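Local coordinates for protein putative hydrolase (Acinetobacter sp. NBRC 100985, PDB 4XUK) that probably hydrolyses organophosphate triesters and lactones, using a two-zinc centre held in a metallo-beta-lactamase fold, at residues I34-Q37 against Q38-I42; P143-A146 against A147-P150; G159-E162 against K163-A167; K249-A252 against N253-K256. The protein carries 2 engineered substitutions. One frame throughout, in Å; residues are numbered along the deposited sequence.

Interaction 1: I34-Q37 against Q38-I42; sequences IPQQ and QVHEI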
ATOM      1  N   ILE A  34      21.601   5.213 -17.654  1.00 33.73           N
ATOM      2  CA  ILE A  34      20.559   4.387 -18.237  1.00 26.94           C
ATOM      3  C   ILE A  34      19.847   5.288 -19.227  1.00 25.04           C
ATOM      4  O   ILE A  34      19.593   6.452 -18.928  1.00 26.69           O
ATOM      5  CB  ILE A  34      19.619   3.788 -17.141  1.00 28.75           C
ATOM      6  CG1 ILE A  34      18.504   2.938 -17.760  1.00 28.80           C
ATOM      7  CG2 ILE A  34      19.070   4.877 -16.226  1.00 25.30           C
ATOM      8  CD1 ILE A  34      17.943   1.867 -16.812  1.00 34.57           C
ATOM      9  N   PRO A  35      19.588   4.781 -20.440  1.00 28.46           N
ATOM     10  CA  PRO A  35      18.909   5.628 -21.420  1.00 31.79           C
ATOM     11  C   PRO A  35      17.570   6.059 -20.862  1.00 27.59           C
ATOM     12  O   PRO A  35      16.855   5.225 -20.292  1.00 26.98           O
ATOM     13  CB  PRO A  35      18.690   4.682 -22.600  1.00 26.97           C
ATOM     14  CG  PRO A  35      19.764   3.664 -22.474  1.00 30.82           C
ATOM     15  CD  PRO A  35      19.894   3.449 -20.986  1.00 30.58           C
ATOM     16  N   GLN A  36      17.250   7.341 -21.005  1.00 25.62           N
ATOM     17  CA  GLN A  36      16.004   7.880 -20.478  1.00 26.79           C
ATOM     18  C   GLN A  36      14.781   7.171 -21.044  1.00 26.21           C
ATOM     19  O   GLN A  36      13.750   7.071 -20.366  1.00 23.84           O
ATOM     20  CB  GLN A  36      15.929   9.391 -20.721  1.00 26.23           C
ATOM     21  CG  GLN A  36      16.701  10.197 -19.670  1.00 27.23           C
ATOM     22  CD  GLN A  36      16.107  10.022 -18.270  1.00 29.75           C
ATOM     23  OE1 GLN A  36      14.958  10.393 -18.025  1.00 24.46           O
ATOM     24  NE2 GLN A  36      16.881   9.447 -17.361  1.00 25.36           N
ATOM     25  N   GLN A  37      14.888   6.675 -22.275  1.00 24.82           N
ATOM     26  CA  GLN A  37      13.781   5.927 -22.870  1.00 23.66           C
ATOM     27  C   GLN A  37      13.458   4.665 -22.054  1.00 22.14           C
ATOM     28  O   GLN A  37      12.285   4.320 -21.876  1.00 21.13           O
ATOM     29  CB  GLN A  37      14.102   5.568 -24.329  1.00 27.78           C
ATOM     30  CG  GLN A  37      12.942   4.907 -25.087  1.00 26.48           C
ATOM     31  CD  GLN A  37      11.777   5.850 -25.361  1.00 26.67           C
ATOM     32  OE1 GLN A  37      10.616   5.438 -25.354  1.00 29.38           O
ATOM     33  NE2 GLN A  37      12.079   7.112 -25.615  1.00 26.17           N
ATOM     34  N   GLN A  38      14.492   3.988 -21.545  1.00 22.24           N
ATOM     35  CA  GLN A  38      14.281   2.773 -20.747  1.00 22.39           C
ATOM     36  C   GLN A  38      13.754   3.117 -19.362  1.00 21.71           C
ATOM     37  O   GLN A  38      12.972   2.355 -18.779  1.00 19.14           O
ATOM     38  CB  GLN A  38      15.574   1.958 -20.624  1.00 24.65           C
ATOM     39  CG  GLN A  38      15.993   1.282 -21.919  1.00 31.13           C
ATOM     40  CD  GLN A  38      17.397   0.703 -21.840  1.00 35.54           C
ATOM     41  OE1 GLN A  38      17.870   0.319 -20.767  1.00 31.74           O
ATOM     42  NE2 GLN A  38      18.075   0.656 -22.977  1.00 36.70           N
ATOM     43  N   VAL A  39      14.201   4.252 -18.828  1.00 23.02           N
ATOM     44  CA  VAL A  39      13.639   4.776 -17.589  1.00 22.44           C
ATOM     45  C   VAL A  39      12.144   4.965 -17.766  1.00 22.65           C
ATOM     46  O   VAL A  39      11.357   4.510 -16.936  1.00 22.85           O
ATOM     47  CB  VAL A  39      14.302   6.115 -17.173  1.00 23.21           C
ATOM     48  CG1 VAL A  39      13.553   6.755 -16.002  1.00 20.02           C
ATOM     49  CG2 VAL A  39      15.749   5.893 -16.805  1.00 22.24           C
ATOM     50  N   HIS A  40      11.743   5.615 -18.857  1.00 21.35           N
ATOM     51  CA  HIS A  40      10.323   5.842 -19.099  1.00 23.39           C
ATOM     52  C   HIS A  40       9.540   4.554 -19.351  1.00 22.81           C
ATOM     53  O   HIS A  40       8.391   4.434 -18.920  1.00 19.47           O
ATOM     54  CB  HIS A  40      10.097   6.893 -20.200  1.00 25.90           C
ATOM     55  CG  HIS A  40      10.432   8.283 -19.762  1.00 31.78           C
ATOM     56  ND1 HIS A  40       9.762   8.917 -18.736  1.00 30.65           N
ATOM     57  CD2 HIS A  40      11.384   9.152 -20.184  1.00 32.52           C
ATOM     58  CE1 HIS A  40      10.279  10.118 -18.551  1.00 34.13           C
ATOM     59  NE2 HIS A  40      11.268  10.285 -19.414  1.00 33.25           N
ATOM     60  N   GLU A  41      10.163   3.591 -20.027  1.00 21.93           N
ATOM     61  CA  GLU A  41       9.569   2.260 -20.172  1.00 19.66           C
ATOM     62  C   GLU A  41       9.259   1.637 -18.808  1.00 19.02           C
ATOM     63  O   GLU A  41       8.143   1.172 -18.559  1.00 18.15           O
ATOM     64  CB  GLU A  41      10.521   1.351 -20.955  1.00 22.13           C
ATOM     65  CG  GLU A  41      10.587   1.689 -22.447  1.00 22.95           C
ATOM     66  CD  GLU A  41      11.827   1.117 -23.123  1.00 26.33           C
ATOM     67  OE1 GLU A  41      12.178   1.580 -24.236  1.00 24.40           O
ATOM     68  OE2 GLU A  41      12.445   0.206 -22.534  1.00 20.09           O
ATOM     69  N   ILE A  42      10.244   1.637 -17.915  1.00 20.08           N
ATOM     70  CA  ILE A  42      10.044   1.041 -16.593  1.00 20.04           C
ATOM     71  C   ILE A  42       8.962   1.794 -15.809  1.00 18.07           C
ATOM     72  O   ILE A  42       8.084   1.172 -15.208  1.00 18.49           O
ATOM     73  CB  ILE A  42      11.379   0.913 -15.824  1.00 20.02           C
ATOM     74  CG1 ILE A  42      12.322  -0.044 -16.565  1.00 17.66           C
ATOM     75  CG2 ILE A  42      11.147   0.410 -14.404  1.00 19.36           C
ATOM     76  CD1 ILE A  42      13.780   0.034 -16.134  1.00 21.50           C
TER
HETATM   77  O   HOH W   1      13.482  11.903 -19.476  1.00 32.88           O

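Interaction 2: P143-A146 against A147-P150; sequences PKQA and AKLP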
ATOM      1  N   PRO A 143      35.984  20.024   8.954  1.00 46.67           N
ATOM      2  CA  PRO A 143      36.214  21.297   8.272  1.00 44.15           C
ATOM      3  C   PRO A 143      37.212  21.232   7.132  1.00 40.75           C
ATOM      4  O   PRO A 143      37.312  22.172   6.418  1.00 43.73           O
ATOM      5  CB  PRO A 143      36.767  22.171   9.372  1.00 44.09           C
ATOM      6  CG  PRO A 143      37.324  21.230  10.338  1.00 44.73           C
ATOM      7  CD  PRO A 143      36.410  20.078  10.344  1.00 43.35           C
ATOM      8  N   LYS A 144      37.839  20.092   6.952  1.00 39.27           N
ATOM      9  CA  LYS A 144      38.845  19.898   5.945  1.00 39.56           C
ATOM     10  C   LYS A 144      38.335  19.167   4.762  1.00 39.01           C
ATOM     11  O   LYS A 144      38.961  19.090   3.769  1.00 37.04           O
ATOM     12  CB  LYS A 144      40.001  19.118   6.526  1.00 42.19           C
ATOM     13  CG  LYS A 144      41.140  19.989   6.998  1.00 44.17           C
ATOM     14  CD  LYS A 144      41.337  19.864   8.474  1.00 48.00           C
ATOM     15  CE  LYS A 144      42.417  18.869   8.810  1.00 46.03           C
ATOM     16  NZ  LYS A 144      42.323  17.651   7.997  1.00 50.72           N
ATOM     17  N   GLN A 145      37.167  18.615   4.891  1.00 37.92           N
ATOM     18  CA  GLN A 145      36.607  17.763   3.854  1.00 34.06           C
ATOM     19  C   GLN A 145      36.226  18.547   2.595  1.00 36.18           C
ATOM     20  O   GLN A 145      36.294  18.028   1.476  1.00 36.31           O
ATOM     21  CB  GLN A 145      35.396  17.012   4.411  1.00 35.79           C
ATOM     22  CG  GLN A 145      34.796  16.023   3.452  1.00 32.22           C
ATOM     23  CD  GLN A 145      35.780  14.955   3.036  1.00 34.98           C
ATOM     24  OE1 GLN A 145      35.973  14.712   1.850  1.00 37.17           O
ATOM     25  NE2 GLN A 145      36.400  14.306   4.013  1.00 35.50           N
ATOM     26  N   ALA A 146      35.834  19.802   2.788  1.00 38.82           N
ATOM     27  CA  ALA A 146      35.317  20.625   1.697  1.00 38.28           C
ATOM     28  C   ALA A 146      36.337  20.853   0.585  1.00 37.94           C
ATOM     29  O   ALA A 146      35.968  20.968  -0.578  1.00 41.19           O
ATOM     30  CB  ALA A 146      34.808  21.953   2.237  1.00 36.11           C
ATOM     31  N   ALA A 147      37.617  20.935   0.942  1.00 41.42           N
ATOM     32  CA  ALA A 147      38.666  21.110  -0.065  1.00 42.05           C
ATOM     33  C   ALA A 147      38.972  19.791  -0.774  1.00 42.43           C
ATOM     34  O   ALA A 147      39.510  19.788  -1.886  1.00 42.49           O
ATOM     35  CB  ALA A 147      39.926  21.693   0.564  1.00 37.21           C
ATOM     36  N   LYS A 148      38.614  18.680  -0.126  1.00 42.32           N
ATOM     37  CA  LYS A 148      38.883  17.338  -0.653  1.00 39.23           C
ATOM     38  C   LYS A 148      37.885  16.886  -1.727  1.00 37.02           C
ATOM     39  O   LYS A 148      38.013  15.784  -2.277  1.00 34.28           O
ATOM     40  CB  LYS A 148      38.905  16.311   0.484  1.00 39.23           C
ATOM     41  CG  LYS A 148      39.951  16.570   1.558  1.00 39.44           C
ATOM     42  CD  LYS A 148      39.982  15.431   2.575  1.00 44.00           C
ATOM     43  CE  LYS A 148      40.958  15.718   3.716  1.00 45.93           C
ATOM     44  NZ  LYS A 148      40.899  14.661   4.772  1.00 43.95           N
ATOM     45  N   LEU A 149      36.885  17.715  -2.020  1.00 35.69           N
ATOM     46  CA  LEU A 149      35.960  17.396  -3.106  1.00 38.83           C
ATOM     47  C   LEU A 149      35.983  18.440  -4.229  1.00 35.28           C
ATOM     48  O   LEU A 149      36.367  19.592  -4.006  1.00 31.92           O
ATOM     49  CB  LEU A 149      34.536  17.107  -2.595  1.00 41.80           C
ATOM     50  CG  LEU A 149      33.975  17.710  -1.315  1.00 42.40           C
ATOM     51  CD1 LEU A 149      33.786  19.172  -1.525  1.00 47.21           C
ATOM     52  CD2 LEU A 149      32.648  17.070  -0.970  1.00 40.18           C
ATOM     53  N   PRO A 150      35.625  18.017  -5.450  1.00 33.48           N
ATOM     54  CA  PRO A 150      35.651  18.887  -6.632  1.00 37.35           C
ATOM     55  C   PRO A 150      34.790  20.128  -6.447  1.00 39.21           C
ATOM     56  O   PRO A 150      33.766  20.057  -5.769  1.00 39.14           O
ATOM     57  CB  PRO A 150      35.055  17.998  -7.720  1.00 40.42           C
ATOM     58  CG  PRO A 150      35.428  16.625  -7.309  1.00 42.05           C
ATOM     59  CD  PRO A 150      35.352  16.613  -5.812  1.00 37.67           C
TER
HETATM   60  O   HOH W   2      37.772  22.369   3.623  1.00 37.66           O

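Interaction 3: G159-E162 against K163-A167; sequences GTVE and KIKQA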
ATOM      1  N   GLY A 159      26.394  23.487   2.244  1.00 25.93           N
ATOM      2  CA  GLY A 159      24.999  23.770   2.518  1.00 28.96           C
ATOM      3  C   GLY A 159      24.363  22.702   3.379  1.00 25.92           C
ATOM      4  O   GLY A 159      23.685  23.020   4.363  1.00 25.25           O
ATOM      5  N   THR A 160      24.559  21.431   3.034  1.00 25.43           N
ATOM      6  CA  THR A 160      24.002  20.406   3.904  1.00 23.14           C
ATOM      7  C   THR A 160      24.737  20.282   5.240  1.00 21.60           C
ATOM      8  O   THR A 160      24.104  20.004   6.251  1.00 21.79           O
ATOM      9  CB  THR A 160      23.719  19.023   3.227  1.00 30.07           C
ATOM     10  OG1 THR A 160      24.465  17.981   3.869  1.00 28.21           O
ATOM     11  CG2 THR A 160      23.996  19.047   1.759  1.00 21.27           C
ATOM     12  N   VAL A 161      26.044  20.540   5.267  1.00 23.72           N
ATOM     13  CA  VAL A 161      26.754  20.596   6.554  1.00 23.06           C
ATOM     14  C   VAL A 161      26.062  21.540   7.547  1.00 25.48           C
ATOM     15  O   VAL A 161      25.874  21.193   8.725  1.00 23.18           O
ATOM     16  CB  VAL A 161      28.257  20.964   6.398  1.00 21.61           C
ATOM     17  CG1 VAL A 161      28.869  21.326   7.747  1.00 21.06           C
ATOM     18  CG2 VAL A 161      29.014  19.801   5.791  1.00 20.74           C
ATOM     19  N   GLU A 162      25.684  22.718   7.099  1.00 23.45           N
ATOM     20  CA  GLU A 162      24.978  23.649   7.964  1.00 24.88           C
ATOM     21  C   GLU A 162      23.643  23.127   8.509  1.00 22.78           C
ATOM     22  O   GLU A 162      23.362  23.263   9.641  1.00 21.06           O
ATOM     23  CB  GLU A 162      24.790  24.993   7.324  1.00 27.56           C
ATOM     24  CG  GLU A 162      24.620  26.096   8.334  1.00 38.50           C
ATOM     25  CD  GLU A 162      25.937  26.680   8.880  1.00 47.20           C
ATOM     26  OE1 GLU A 162      26.171  27.857   8.683  1.00 54.78           O
ATOM     27  OE2 GLU A 162      26.725  25.997   9.511  1.00 40.64           O
ATOM     28  N   LYS A 163      22.866  22.509   7.666  1.00 20.47           N
ATOM     29  CA  LYS A 163      21.602  21.920   8.113  1.00 23.38           C
ATOM     30  C   LYS A 163      21.855  20.808   9.129  1.00 20.87           C
ATOM     31  O   LYS A 163      21.106  20.661  10.110  1.00 20.33           O
ATOM     32  CB  LYS A 163      20.835  21.344   6.924  1.00 21.27           C
ATOM     33  CG  LYS A 163      20.492  22.346   5.820  1.00 23.88           C
ATOM     34  CD  LYS A 163      19.963  21.582   4.596  1.00 31.55           C
ATOM     35  CE  LYS A 163      19.768  22.465   3.360  1.00 30.01           C
ATOM     36  NZ  LYS A 163      18.607  23.375   3.491  1.00 36.34           N
ATOM     37  N   ILE A 164      22.893  20.012   8.881  1.00 17.29           N
ATOM     38  CA  ILE A 164      23.244  18.913   9.779  1.00 20.40           C
ATOM     39  C   ILE A 164      23.616  19.461  11.153  1.00 21.21           C
ATOM     40  O   ILE A 164      23.137  18.975  12.175  1.00 19.74           O
ATOM     41  CB  ILE A 164      24.427  18.086   9.222  1.00 17.97           C
ATOM     42  CG1 ILE A 164      24.008  17.309   7.968  1.00 18.83           C
ATOM     43  CG2 ILE A 164      24.960  17.128  10.283  1.00 19.60           C
ATOM     44  CD1 ILE A 164      25.172  16.695   7.188  1.00 16.88           C
ATOM     45  N   LYS A 165      24.479  20.473  11.158  1.00 21.95           N
ATOM     46  CA  LYS A 165      24.946  21.067  12.395  1.00 22.37           C
ATOM     47  C   LYS A 165      23.804  21.659  13.204  1.00 20.43           C
ATOM     48  O   LYS A 165      23.751  21.458  14.417  1.00 21.27           O
ATOM     49  CB  LYS A 165      26.055  22.093  12.119  1.00 21.18           C
ATOM     50  CG  LYS A 165      27.399  21.439  11.841  1.00 25.74           C
ATOM     51  CD  LYS A 165      28.448  22.451  11.384  1.00 27.66           C
ATOM     52  CE  LYS A 165      29.824  21.799  11.328  1.00 31.88           C
ATOM     53  NZ  LYS A 165      30.866  22.803  10.995  1.00 37.22           N
ATOM     54  N   GLN A 166      22.891  22.356  12.560  1.00 22.42           N
ATOM     55  CA  GLN A 166      21.771  22.903  13.270  1.00 23.22           C
ATOM     56  C   GLN A 166      20.855  21.848  13.902  1.00 23.51           C
ATOM     57  O   GLN A 166      20.380  22.033  14.946  1.00 22.19           O
ATOM     58  CB  GLN A 166      20.987  23.910  12.433  1.00 27.37           C
ATOM     59  CG  GLN A 166      20.326  23.339  11.207  1.00 29.97           C
ATOM     60  CD  GLN A 166      18.931  22.779  11.429  1.00 32.16           C
ATOM     61  OE1 GLN A 166      18.532  21.766  10.875  1.00 26.26           O
ATOM     62  NE2 GLN A 166      18.209  23.461  12.232  1.00 39.89           N
ATOM     63  N   ALA A 167      20.674  20.734  13.255  1.00 22.15           N
ATOM     64  CA  ALA A 167      19.796  19.705  13.787  1.00 21.17           C
ATOM     65  C   ALA A 167      20.421  19.030  14.996  1.00 19.21           C
ATOM     66  O   ALA A 167      19.736  18.753  15.980  1.00 17.82           O
ATOM     67  CB  ALA A 167      19.488  18.684  12.719  1.00 17.15           C
TER

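Interaction 4: K249-A252 against N253-K256; sequences KQFA and NFAK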
ATOM      1  N   LYS A 249      24.572  -6.241  -3.571  1.00 23.12           N
ATOM      2  CA  LYS A 249      24.868  -7.176  -2.488  1.00 25.44           C
ATOM      3  C   LYS A 249      23.678  -7.374  -1.556  1.00 23.18           C
ATOM      4  O   LYS A 249      23.343  -8.506  -1.189  1.00 20.80           O
ATOM      5  CB  LYS A 249      26.069  -6.702  -1.669  1.00 28.51           C
ATOM      6  CG  LYS A 249      26.893  -7.852  -1.134  1.00 33.92           C
ATOM      7  CD  LYS A 249      26.973  -7.843   0.356  1.00 37.85           C
ATOM      8  CE  LYS A 249      27.718  -6.625   0.846  1.00 34.93           C
ATOM      9  NZ  LYS A 249      27.916  -6.703   2.316  1.00 39.17           N
ATOM     10  N   GLN A 250      23.049  -6.276  -1.148  1.00 23.74           N
ATOM     11  CA  GLN A 250      21.986  -6.375  -0.159  1.00 19.61           C
ATOM     12  C   GLN A 250      20.711  -6.971  -0.754  1.00 18.31           C
ATOM     13  O   GLN A 250      20.057  -7.778  -0.105  1.00 20.43           O
ATOM     14  CB  GLN A 250      21.717  -5.013   0.497  1.00 20.56           C
ATOM     15  CG  GLN A 250      22.918  -4.473   1.288  1.00 21.54           C
ATOM     16  CD  GLN A 250      23.372  -5.419   2.395  1.00 29.96           C
ATOM     17  OE1 GLN A 250      24.569  -5.587   2.640  1.00 30.60           O
ATOM     18  NE2 GLN A 250      22.416  -6.040   3.066  1.00 26.31           N
ATOM     19  N   PHE A 251      20.365  -6.587  -1.981  1.00 17.54           N
ATOM     20  CA  PHE A 251      19.153  -7.107  -2.621  1.00 19.59           C
ATOM     21  C   PHE A 251      19.279  -8.606  -2.866  1.00 21.00           C
ATOM     22  O   PHE A 251      18.300  -9.348  -2.768  1.00 19.77           O
ATOM     23  CB  PHE A 251      18.869  -6.378  -3.943  1.00 19.50           C
ATOM     24  CG  PHE A 251      18.150  -5.064  -3.774  1.00 18.25           C
ATOM     25  CD1 PHE A 251      18.136  -4.405  -2.547  1.00 18.58           C
ATOM     26  CD2 PHE A 251      17.486  -4.491  -4.850  1.00 17.90           C
ATOM     27  CE1 PHE A 251      17.470  -3.185  -2.403  1.00 21.00           C
ATOM     28  CE2 PHE A 251      16.816  -3.289  -4.718  1.00 16.98           C
ATOM     29  CZ  PHE A 251      16.812  -2.631  -3.498  1.00 19.08           C
ATOM     30  N   ALA A 252      20.489  -9.041  -3.200  1.00 20.15           N
ATOM     31  CA  ALA A 252      20.746 -10.463  -3.373  1.00 23.11           C
ATOM     32  C   ALA A 252      20.470 -11.170  -2.054  1.00 24.33           C
ATOM     33  O   ALA A 252      19.704 -12.122  -2.013  1.00 22.86           O
ATOM     34  CB  ALA A 252      22.177 -10.692  -3.834  1.00 24.24           C
ATOM     35  N   ASN A 253      21.081 -10.687  -0.976  1.00 22.44           N
ATOM     36  CA  ASN A 253      20.830 -11.213   0.360  1.00 21.63           C
ATOM     37  C   ASN A 253      19.336 -11.241   0.707  1.00 23.30           C
ATOM     38  O   ASN A 253      18.829 -12.268   1.170  1.00 25.61           O
ATOM     39  CB  ASN A 253      21.638 -10.398   1.389  1.00 22.99           C
ATOM     40  CG  ASN A 253      21.168 -10.605   2.828  1.00 27.69           C
ATOM     41  OD1 ASN A 253      20.736 -11.691   3.215  1.00 26.09           O
ATOM     42  ND2 ASN A 253      21.262  -9.550   3.631  1.00 30.54           N
ATOM     43  N   PHE A 254      18.634 -10.132   0.470  1.00 21.75           N
ATOM     44  CA  PHE A 254      17.199 -10.040   0.797  1.00 23.73           C
ATOM     45  C   PHE A 254      16.333 -11.015   0.008  1.00 23.10           C
ATOM     46  O   PHE A 254      15.370 -11.585   0.537  1.00 22.93           O
ATOM     47  CB  PHE A 254      16.675  -8.624   0.549  1.00 20.88           C
ATOM     48  CG  PHE A 254      17.393  -7.545   1.329  1.00 20.07           C
ATOM     49  CD1 PHE A 254      18.045  -7.825   2.516  1.00 19.23           C
ATOM     50  CD2 PHE A 254      17.395  -6.241   0.860  1.00 17.60           C
ATOM     51  CE1 PHE A 254      18.701  -6.815   3.216  1.00 23.03           C
ATOM     52  CE2 PHE A 254      18.046  -5.227   1.554  1.00 19.10           C
ATOM     53  CZ  PHE A 254      18.694  -5.512   2.730  1.00 16.35           C
ATOM     54  N   ALA A 255      16.655 -11.188  -1.270  1.00 23.41           N
ATOM     55  CA  ALA A 255      15.903 -12.104  -2.122  1.00 23.65           C
ATOM     56  C   ALA A 255      16.066 -13.565  -1.686  1.00 25.41           C
ATOM     57  O   ALA A 255      15.083 -14.311  -1.658  1.00 23.59           O
ATOM     58  CB  ALA A 255      16.301 -11.928  -3.584  1.00 24.18           C
ATOM     59  N   LYS A 256      17.272 -13.930  -1.364  1.00 24.16           N
ATOM     60  CA  LYS A 256      17.562 -15.234  -0.891  1.00 28.90           C
ATOM     61  C   LYS A 256      17.021 -15.535   0.532  1.00 26.45           C
ATOM     62  O   LYS A 256      16.492 -16.557   0.783  1.00 26.19           O
ATOM     63  CB  LYS A 256      19.051 -15.409  -0.942  1.00 24.99           C
ATOM     64  CG  LYS A 256      19.530 -16.751  -0.507  1.00 35.62           C
ATOM     65  CD  LYS A 256      20.623 -16.605   0.516  1.00 44.98           C
ATOM     66  CE  LYS A 256      21.941 -17.131   0.007  1.00 27.96           C
ATOM     67  NZ  LYS A 256      22.354 -18.367   0.735  1.00 47.72           N
TER

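Interaction 1: I34-Q37 against Q38-I42
His-40 N bonds to Gln-36 O at 2.9 Å and Glu-41 N to Gln-37 O at 2.9 Å, the regular backbone bonds of the first turn of helix 36-45. A water bridges the side chains of Gln-36 and His-40, giving a hydrogen bond to Gln-36 OE1 (2.6 Å) and sharing another with His-40 NE2 (2.7 Å). Val-39 N and Gln-38 N converge on the carbonyl oxygen of Pro-35, the N-cap residue, a worked case of a helix start in which the cap carbonyl serves two amides. The bond from Val-39 N to Pro-35 O is 3.2 Å long and lies in the carbonyl plane with a nearly straight N-H (162°), whereas the shorter bond from Gln-38 N is bent and weak. The Gln-36 chain is bent at chi2 (-64°), which brings its amide alongside Val-39, its plane nearly perpendicular to the imidazole of His-40. Both groups have second partners: Gln-36 NE2 reaches Pro-28 O and His-40 ND1 reaches Asp-49 OD1, which together fix the rotation of the ring and the amide. On another side of the turn the extended Gln-38 lays its amide against the Pro-35 ring, with NE2 3.5 Å from Pro-35 CG, while its OE1 is hydrogen-bonded to Arg-229 NH2. The apolar contact is Ile-34 CG2 against Val-39 CG2, at 3.5 Å. Ile-34 also touches Arg-229 and Thr-232, and Val-39 rests on Val-225, so the buried side of this helix start faces helix 225-228 and the loop that follows it.

Interaction 2: P143-A146 against A147-P150
The Lys-148 side chain runs back along the turn it closes and crosses that of Gln-145 at about a right angle. The two conformations explain the meeting. In Gln-145, CG lies opposite the backbone nitrogen (chi1 -176°) and the chain then bends at chi2 (60°), which brings the amide round to the lysine; OE1 stops 3.6 Å from Lys-148 CB, and NE2 lies near Lys-148 CD. Lys-148 is straight beyond CG, and its methylenes pass alongside the main chain of the preceding residues, with CG 3.5 Å from Lys-144 O. Lys-144 takes a less regular path, with none of its first three torsions at a staggered value and chi2 close to eclipsed, and its NZ ends 4.6 Å from Lys-148 NZ. Leu-149 is also away from a staggered chi1 (28°) and turns its branched end back to the carbonyl of Ala-146. Between the two segments the backbone makes one direct hydrogen bond, from Lys-148 N to Gln-145 O at 2.9 Å; the amide approaches from well above the carbonyl plane and the bond is bent. A water closes a wider loop, donating to Pro-143 O (2.8 Å) and weakly accepting from Ala-147 N. Gln-145, Ala-146 and Leu-149 all touch Tyr-157 of helix 151-173, which gives the turn a covered side. The contact is thus an example of a surface connection held by one backbone bond, a water bridge and aliphatic contacts; the two neighbouring ammonium groups would be expected to repel each other, an effect that solvent probably softens at this exposed site.

Interaction 3: G159-E162 against K163-A167
Lys-165 lies beside Val-161, one turn earlier in helix 151-173, both side chains pointing the same way. Its CB sits 3.5 Å from Val-161 O, the carbonyl that also accepts the bond from Lys-165 N (2.9 Å), and CG keeps the same distance from that oxygen. The chain then runs extended: CD moves on to Val-161 CG1, CE comes closest to that methyl at 3.7 Å, and NZ passes just beyond it. That methyl is within range because it stands opposite the backbone nitrogen of Val-161 (chi1 167°). On the next flank Ile-164 follows Thr-160 in the same fashion, its CD1 3.6 Å from Thr-160 OG1, while Trp-140 of helix 134-141 packs on Thr-160, Val-161 and Ile-164. Thr-160 and Lys-163 touch Pro-111, and Ile-164 touches Leu-109, residues interleaved with zinc ligands His-108, His-110 and Asp-112. Lys-163 NZ is hydrogen-bonded to Cys-79 O, in the disulfide with Cys-115. The contact illustrates an amphipathic helix: a lysine covers an apolar neighbour with its methylenes and carries its charge past it. Glu-162 OE2 lies 5.4 Å from Lys-165 NZ, too far for a salt bridge, although the opposite charges probably attract weakly.

Interaction 4: K249-A252 against N253-K256
Four successive backbone bonds of the i to i+4 kind join Lys-249, Gln-250, Phe-251 and Ala-252 to the four residues that follow, the shortest being Phe-254 N to Gln-250 O at 2.8 Å and the straightest Asn-253 N to Lys-249 O (172°). That same Gln-250 oxygen stands over one face of the Phe-254 ring, 3.0 Å above its plane and displaced toward the rim, with Phe-254 CG its nearest ring atom. The ring is placed there by its first torsion, which sets CG opposite the carbonyl carbon (chi1 -58°) and swings the phenyl back along the preceding turn. Gln-250 adds its own side chain at the far end of the ring: CB is 3.8 Å from Phe-254 CZ, and the chain, bent at chi2, brings NE2 to a similar distance from the same atom, the amide inclined 60° to the phenyl. Asn-253 lies alongside Gln-250, but their amides are almost perpendicular and bring two donor nitrogens, NE2 and ND2, within 3.7 Å without a hydrogen bond. The polar partners of Asn-253 are elsewhere: its OD1 accepts from Asn-257 ND2, at the last residue of the helix, and Gln-259 NE2 just beyond. Phe-251 CD1 approaches Phe-254 CD2 to 3.9 Å, an oblique apolar i to i+3 contact that places both rings on the buried side. Phe-251 continues to Phe-227 of helix 225-228 and to Val-220, while Phe-254 packs on Ile-216 and on Thr-274 of strand 271-275, so this part of helix 240-257 lies against the second beta-sheet.

The four contacts come in series along the chain and none touches another. Interactions 2 and 3 are the closest pair, with centres about 16 Å apart: the surface turn of 143-150 leads into helix 151-173, whose middle holds interaction 3, and interaction 3 also packs on helix 134-141. Interaction 4, on helix 240-257, lies on the opposite side of the chain's centre from interaction 3, about 33 Å between centres. Interaction 1 opens helix 36-45 and is about 24 Å from interaction 4, centre to centre; both reach helix 225-228. Three lie on helices and one in a loop, all outside the two seven-stranded sheets of this metallo-beta-lactamase fold, with Thr-160 of interaction 3 about 9 Å from a zinc ion.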